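Local coordinates for polyhomeotic-proximal chromatin protein (Drosophila melanogaster, PDB 1KW4) that helps maintain the transcriptionally repressed state of homeotic genes during development as a Polycomb group member of the PRC1 complex, here represented by its polymer-forming SAM domain, at residues P12-W17 against A48-K53; N24-L29 against L69-K74. The protein carries 1 engineered substitution. One frame throughout, in Å; residues are numbered along the deposited sequence.

How the contacts relate
Contacts 1 and 2 lie side by side in the core of a small all-helical SAM domain, their centres about 12 Å apart. Their segments alternate along the chain: 12-17 comes first, then 24-29 on helix 19-27, then 48-53 from helix 46-51, and finally 69-74 on the long helix 65-78. The two meet through aromatic rings, with CZ3 of Trp-17 lying 3.7 Å from CG of Phe-25 and the planes inclined at about 55°. Helix 65-78 also joins them, since its Val-75 touches Leu-49 and Leu-50. One continuous apolar core thus ties together parts of the SAM unit that lie far apart in sequence, and this unit assembles into a helical polymer.

Contact 1 of 2, residues P12-W17 against A48-K53; sequences PPISSW and ALLRLK. Engineered in segment 48-53: Arg-51 (natural residue Leu).
Ile-14 and Leu-50 carry most of this contact, which no hydrogen bond crosses. The CG2 methyl of Ile-14 rests against the branch point of Leu-50, 3.7 Å from CG, and lies nearly as close to CD2 at 3.8 Å. With CG2 of Ile-14 opposite the backbone N (chi1 of -63° for CG1), one branch faces Leu-50 while the other carries CD1 to within 4.1 Å of Leu-50 CD2. A beta-branched residue suits this place because both arms find the same leucine. The other methyl of Leu-50, CD1, reaches past Ile-14 toward Ser-15.

Deeper in, Leu-49 offers CD2 to the six-membered ring of Trp-17 at 3.9 Å from CZ3. The chi1 of Leu-49, -177°, sends CG away from the backbone N and into the core.

The second shell fixes the indole. Its NE1 donates to Pro-12 O at 3.0 Å, the donor standing above the carbonyl plane, while Ile-14 CA covers one ring face near its rim, 3.6 Å above it. Pro-13 O accepts from both N and OG of Ser-16, which closes the short 3-10 turn that presents Ile-14 and Trp-17 together. An alanine replacing Trp-17 would probably leave Pro-12 O without its indole donor and open a gap between Ile-14, Leu-49 and Phe-25.

Farther out, Ile-78 touches Ile-14 and Val-75 backs both leucines. The contact thus joins the turn preceding helix 19-27 to helix 46-51 beside helix 65-78, within the compact helical bundle of a SAM domain.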
loop_
_atom_site.group_PDB
_atom_site.type_symbol
_atom_site.label_atom_id
_atom_site.label_comp_id
_atom_site.label_asym_id
_atom_site.label_seq_id
_atom_site.Cartn_x
_atom_site.Cartn_y
_atom_site.Cartn_z
ATOM N N PRO A 12 10.240 6.340 -8.945
ATOM C CA PRO A 12 11.576 5.921 -8.501
ATOM C C PRO A 12 11.406 4.524 -7.888
ATOM O O PRO A 12 10.279 4.031 -7.791
ATOM C CB PRO A 12 11.940 6.977 -7.464
ATOM C CG PRO A 12 10.601 7.370 -6.901
ATOM C CD PRO A 12 9.744 7.466 -8.136
ATOM N N PRO A 13 12.507 3.870 -7.476
ATOM C CA PRO A 13 12.397 2.530 -6.879
ATOM C C PRO A 13 11.488 2.549 -5.644
ATOM O O PRO A 13 11.532 3.490 -4.851
ATOM C CB PRO A 13 13.846 2.189 -6.521
ATOM C CG PRO A 13 14.642 2.959 -7.544
ATOM C CD PRO A 13 13.918 4.285 -7.580
ATOM N N ILE A 14 10.667 1.514 -5.478
ATOM C CA ILE A 14 9.759 1.460 -4.332
ATOM C C ILE A 14 10.510 1.591 -3.010
ATOM O O ILE A 14 10.044 2.261 -2.088
ATOM C CB ILE A 14 8.932 0.139 -4.324
ATOM C CG1 ILE A 14 8.037 0.081 -5.563
ATOM C CG2 ILE A 14 8.057 0.073 -3.073
ATOM C CD1 ILE A 14 7.274 -1.226 -5.703
ATOM N N SER A 15 11.684 0.974 -2.916
ATOM C CA SER A 15 12.464 1.046 -1.689
ATOM C C SER A 15 12.805 2.484 -1.278
ATOM O O SER A 15 13.130 2.735 -0.119
ATOM C CB SER A 15 13.752 0.219 -1.830
ATOM O OG SER A 15 14.496 0.619 -2.970
ATOM N N SER A 16 12.722 3.422 -2.220
ATOM C CA SER A 16 13.020 4.829 -1.938
ATOM C C SER A 16 11.788 5.669 -1.575
ATOM O O SER A 16 11.921 6.836 -1.190
ATOM C CB SER A 16 13.708 5.477 -3.145
ATOM O OG SER A 16 12.775 5.707 -4.197
ATOM N N TRP A 17 10.597 5.088 -1.691
ATOM C CA TRP A 17 9.364 5.825 -1.397
ATOM C C TRP A 17 9.182 6.204 0.070
ATOM O O TRP A 17 9.424 5.401 0.969
ATOM C CB TRP A 17 8.132 5.019 -1.836
ATOM C CG TRP A 17 7.991 4.775 -3.322
ATOM C CD1 TRP A 17 8.898 5.066 -4.308
ATOM C CD2 TRP A 17 6.894 4.120 -3.969
ATOM N NE1 TRP A 17 8.432 4.623 -5.529
ATOM C CE2 TRP A 17 7.204 4.039 -5.346
ATOM C CE3 TRP A 17 5.675 3.590 -3.515
ATOM C CZ2 TRP A 17 6.340 3.445 -6.274
ATOM C CZ3 TRP A 17 4.817 3.000 -4.435
ATOM C CH2 TRP A 17 5.153 2.931 -5.801
ATOM N N ALA A 48 8.456 -0.811 3.854
ATOM C CA ALA A 48 7.395 -1.549 4.536
ATOM C C ALA A 48 6.386 -2.096 3.525
ATOM O O ALA A 48 5.888 -3.216 3.670
ATOM C CB ALA A 48 6.685 -0.644 5.540
ATOM N N LEU A 49 6.082 -1.298 2.505
ATOM C CA LEU A 49 5.128 -1.701 1.471
ATOM C C LEU A 49 5.561 -2.993 0.775
ATOM O O LEU A 49 4.733 -3.850 0.448
ATOM C CB LEU A 49 4.977 -0.581 0.435
ATOM C CG LEU A 49 3.964 -0.802 -0.690
ATOM C CD1 LEU A 49 2.562 -0.933 -0.099
ATOM C CD2 LEU A 49 4.022 0.365 -1.674
ATOM N N LEU A 50 6.862 -3.132 0.552
ATOM C CA LEU A 50 7.394 -4.320 -0.103
ATOM C C LEU A 50 7.180 -5.582 0.735
ATOM O O LEU A 50 7.141 -6.693 0.197
ATOM C CB LEU A 50 8.886 -4.129 -0.394
ATOM C CG LEU A 50 9.207 -3.116 -1.502
ATOM C CD1 LEU A 50 10.693 -2.794 -1.509
ATOM C CD2 LEU A 50 8.769 -3.685 -2.844
ATOM N N ARG A 51 7.024 -5.406 2.045
ATOM C CA ARG A 51 6.827 -6.530 2.962
ATOM C C ARG A 51 5.369 -6.853 3.274
ATOM O O ARG A 51 5.075 -7.915 3.828
ATOM C CB ARG A 51 7.554 -6.256 4.280
ATOM C CG ARG A 51 9.052 -6.143 4.158
ATOM C CD ARG A 51 9.663 -7.436 3.638
ATOM N NE ARG A 51 9.090 -8.632 4.258
ATOM C CZ ARG A 51 8.979 -8.843 5.569
ATOM N NH1 ARG A 51 9.398 -7.931 6.438
ATOM N NH2 ARG A 51 8.456 -9.979 6.014
ATOM N N LEU A 52 4.459 -5.946 2.933
ATOM C CA LEU A 52 3.040 -6.154 3.205
ATOM C C LEU A 52 2.418 -7.330 2.463
ATOM O O LEU A 52 2.458 -7.403 1.236
ATOM C CB LEU A 52 2.243 -4.883 2.890
ATOM C CG LEU A 52 2.131 -3.844 4.007
ATOM C CD1 LEU A 52 1.456 -2.577 3.478
ATOM C CD2 LEU A 52 1.332 -4.430 5.162
ATOM N N LYS A 53 1.840 -8.252 3.224
ATOM C CA LYS A 53 1.185 -9.418 2.650
ATOM C C LYS A 53 -0.313 -9.259 2.860
ATOM O O LYS A 53 -0.751 -8.436 3.659
ATOM C CB LYS A 53 1.655 -10.698 3.347
ATOM C CG LYS A 53 3.137 -11.000 3.208
ATOM C CD LYS A 53 3.496 -12.251 4.002
ATOM C CE LYS A 53 4.970 -12.608 3.862
ATOM N NZ LYS A 53 5.314 -13.815 4.670
#

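Contact 2 of 2, residues N24-L29 against L69-K74; sequences NFIREL and LKIVAK
Leu-29 and Ile-71 bring the two backbones closest, with 7.7 Å between their CA atoms. Leu-29 lies beyond the last helical turn of its segment and has an extended conformation (psi 124°), although its N still bonds to Ile-26 O. Segment 69-74 is regular helix, in which Ile-71 and Lys-74, three residues apart, fall on neighbouring turns of one face.

Leu-29 points at that face and divides its methyls between the two turns: CD1 lies 3.9 Å from Ile-71 CG1, and CD2 4.0 Å from Lys-74 CG. The forked end of leucine fits such a place. Ile-26 adds its CD1, which meets Ile-71 CD1 at 3.9 Å, the two side chains crossing at about a right angle. Phe-39 of helix 36-41 touches both isoleucines.

Phe-25 swings its ring over to Lys-74, CG being anti to the backbone N (chi1 168°). CZ comes within 3.6 Å of Lys-74 CG, which sits at the ring's edge, near its plane. Lysine works here because its inner methylenes pack as hydrocarbon, while the bend at chi2 (62°) helps lead the chain's end away from segment 24-29. Lys-70 makes a polar link nearby, its NZ hydrogen-bonded to Pro-30 O.

Aliphatic and aromatic side chains thereby hold helix 19-27 and the chain just beyond it against helix 65-78, the long C-terminal helix characteristic of the SAM fold.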
loop_
_atom_site.group_PDB
_atom_site.type_symbol
_atom_site.label_atom_id
_atom_site.label_comp_id
_atom_site.label_asym_id
_atom_site.label_seq_id
_atom_site.Cartn_x
_atom_site.Cartn_y
_atom_site.Cartn_z
ATOM N N ASN A 24 0.147 8.542 -1.631
ATOM C CA ASN A 24 -0.315 9.006 -2.935
ATOM C C ASN A 24 -0.557 7.818 -3.873
ATOM O O ASN A 24 -1.479 7.836 -4.695
ATOM C CB ASN A 24 0.701 9.983 -3.537
ATOM C CG ASN A 24 0.590 11.376 -2.931
ATOM O OD1 ASN A 24 -0.459 12.014 -3.021
ATOM N ND2 ASN A 24 1.665 11.849 -2.312
ATOM N N PHE A 25 0.274 6.791 -3.737
ATOM C CA PHE A 25 0.151 5.567 -4.528
ATOM C C PHE A 25 -1.194 4.895 -4.206
ATOM O O PHE A 25 -1.934 4.490 -5.109
ATOM C CB PHE A 25 1.323 4.630 -4.192
ATOM C CG PHE A 25 1.171 3.224 -4.725
ATOM C CD1 PHE A 25 1.291 2.956 -6.086
ATOM C CD2 PHE A 25 0.944 2.162 -3.850
ATOM C CE1 PHE A 25 1.191 1.652 -6.570
ATOM C CE2 PHE A 25 0.842 0.850 -4.323
ATOM C CZ PHE A 25 0.968 0.597 -5.689
ATOM N N ILE A 26 -1.514 4.796 -2.918
ATOM C CA ILE A 26 -2.770 4.184 -2.480
ATOM C C ILE A 26 -3.973 5.025 -2.935
ATOM O O ILE A 26 -4.984 4.486 -3.395
ATOM C CB ILE A 26 -2.783 4.013 -0.926
ATOM C CG1 ILE A 26 -1.674 3.038 -0.496
ATOM C CG2 ILE A 26 -4.143 3.505 -0.448
ATOM C CD1 ILE A 26 -1.776 1.631 -1.123
ATOM N N ARG A 27 -3.856 6.346 -2.827
ATOM C CA ARG A 27 -4.930 7.254 -3.227
ATOM C C ARG A 27 -5.359 7.059 -4.680
ATOM O O ARG A 27 -6.543 7.193 -5.009
ATOM C CB ARG A 27 -4.491 8.712 -3.034
ATOM C CG ARG A 27 -5.482 9.749 -3.570
ATOM C CD ARG A 27 -6.752 9.802 -2.738
ATOM N NE ARG A 27 -7.701 10.799 -3.241
ATOM C CZ ARG A 27 -8.435 10.653 -4.342
ATOM N NH1 ARG A 27 -8.342 9.546 -5.069
ATOM N NH2 ARG A 27 -9.271 11.615 -4.714
ATOM N N GLU A 28 -4.401 6.733 -5.541
ATOM C CA GLU A 28 -4.671 6.555 -6.964
ATOM C C GLU A 28 -5.058 5.147 -7.413
ATOM O O GLU A 28 -5.385 4.941 -8.584
ATOM C CB GLU A 28 -3.467 7.048 -7.770
ATOM C CG GLU A 28 -3.129 8.503 -7.490
ATOM C CD GLU A 28 -1.883 8.972 -8.212
ATOM O OE1 GLU A 28 -0.805 8.371 -7.998
ATOM O OE2 GLU A 28 -1.982 9.945 -8.992
ATOM N N LEU A 29 -5.019 4.180 -6.500
ATOM C CA LEU A 29 -5.403 2.807 -6.833
ATOM C C LEU A 29 -6.920 2.679 -6.748
ATOM O O LEU A 29 -7.517 2.954 -5.711
ATOM C CB LEU A 29 -4.759 1.803 -5.871
ATOM C CG LEU A 29 -3.429 1.174 -6.278
ATOM C CD1 LEU A 29 -2.999 0.164 -5.219
ATOM C CD2 LEU A 29 -3.577 0.488 -7.631
ATOM N N LEU A 69 -6.051 -7.351 -2.057
ATOM C CA LEU A 69 -5.485 -8.116 -3.170
ATOM C C LEU A 69 -4.922 -7.216 -4.265
ATOM O O LEU A 69 -3.868 -7.507 -4.841
ATOM C CB LEU A 69 -6.542 -9.043 -3.775
ATOM C CG LEU A 69 -6.996 -10.215 -2.903
ATOM C CD1 LEU A 69 -8.197 -10.889 -3.552
ATOM C CD2 LEU A 69 -5.854 -11.202 -2.722
ATOM N N LYS A 70 -5.628 -6.129 -4.554
ATOM C CA LYS A 70 -5.199 -5.193 -5.585
ATOM C C LYS A 70 -3.887 -4.498 -5.220
ATOM O O LYS A 70 -3.038 -4.276 -6.085
ATOM C CB LYS A 70 -6.311 -4.171 -5.843
ATOM C CG LYS A 70 -7.543 -4.804 -6.491
ATOM C CD LYS A 70 -8.842 -4.094 -6.129
ATOM C CE LYS A 70 -8.988 -2.767 -6.836
ATOM N NZ LYS A 70 -10.333 -2.185 -6.569
ATOM N N ILE A 71 -3.709 -4.166 -3.944
ATOM C CA ILE A 71 -2.475 -3.512 -3.513
ATOM C C ILE A 71 -1.283 -4.460 -3.649
ATOM O O ILE A 71 -0.252 -4.103 -4.223
ATOM C CB ILE A 71 -2.585 -3.023 -2.049
ATOM C CG1 ILE A 71 -3.609 -1.887 -1.971
ATOM C CG2 ILE A 71 -1.220 -2.553 -1.535
ATOM C CD1 ILE A 71 -3.971 -1.485 -0.556
ATOM N N VAL A 72 -1.423 -5.674 -3.128
ATOM C CA VAL A 72 -0.339 -6.647 -3.211
ATOM C C VAL A 72 0.044 -6.925 -4.665
ATOM O O VAL A 72 1.228 -6.993 -5.001
ATOM C CB VAL A 72 -0.728 -7.979 -2.521
ATOM C CG1 VAL A 72 0.361 -9.025 -2.739
ATOM C CG2 VAL A 72 -0.927 -7.745 -1.033
ATOM N N ALA A 73 -0.962 -7.065 -5.523
ATOM C CA ALA A 73 -0.743 -7.342 -6.944
ATOM C C ALA A 73 -0.040 -6.207 -7.687
ATOM O O ALA A 73 0.839 -6.452 -8.519
ATOM C CB ALA A 73 -2.070 -7.652 -7.625
ATOM N N LYS A 74 -0.432 -4.969 -7.400
ATOM C CA LYS A 74 0.182 -3.822 -8.061
ATOM C C LYS A 74 1.654 -3.717 -7.678
ATOM O O LYS A 74 2.506 -3.468 -8.532
ATOM C CB LYS A 74 -0.547 -2.529 -7.685
ATOM C CG LYS A 74 -0.095 -1.316 -8.485
ATOM C CD LYS A 74 -0.366 -1.506 -9.974
ATOM C CE LYS A 74 0.029 -0.272 -10.769
ATOM N NZ LYS A 74 -0.264 -0.432 -12.223
#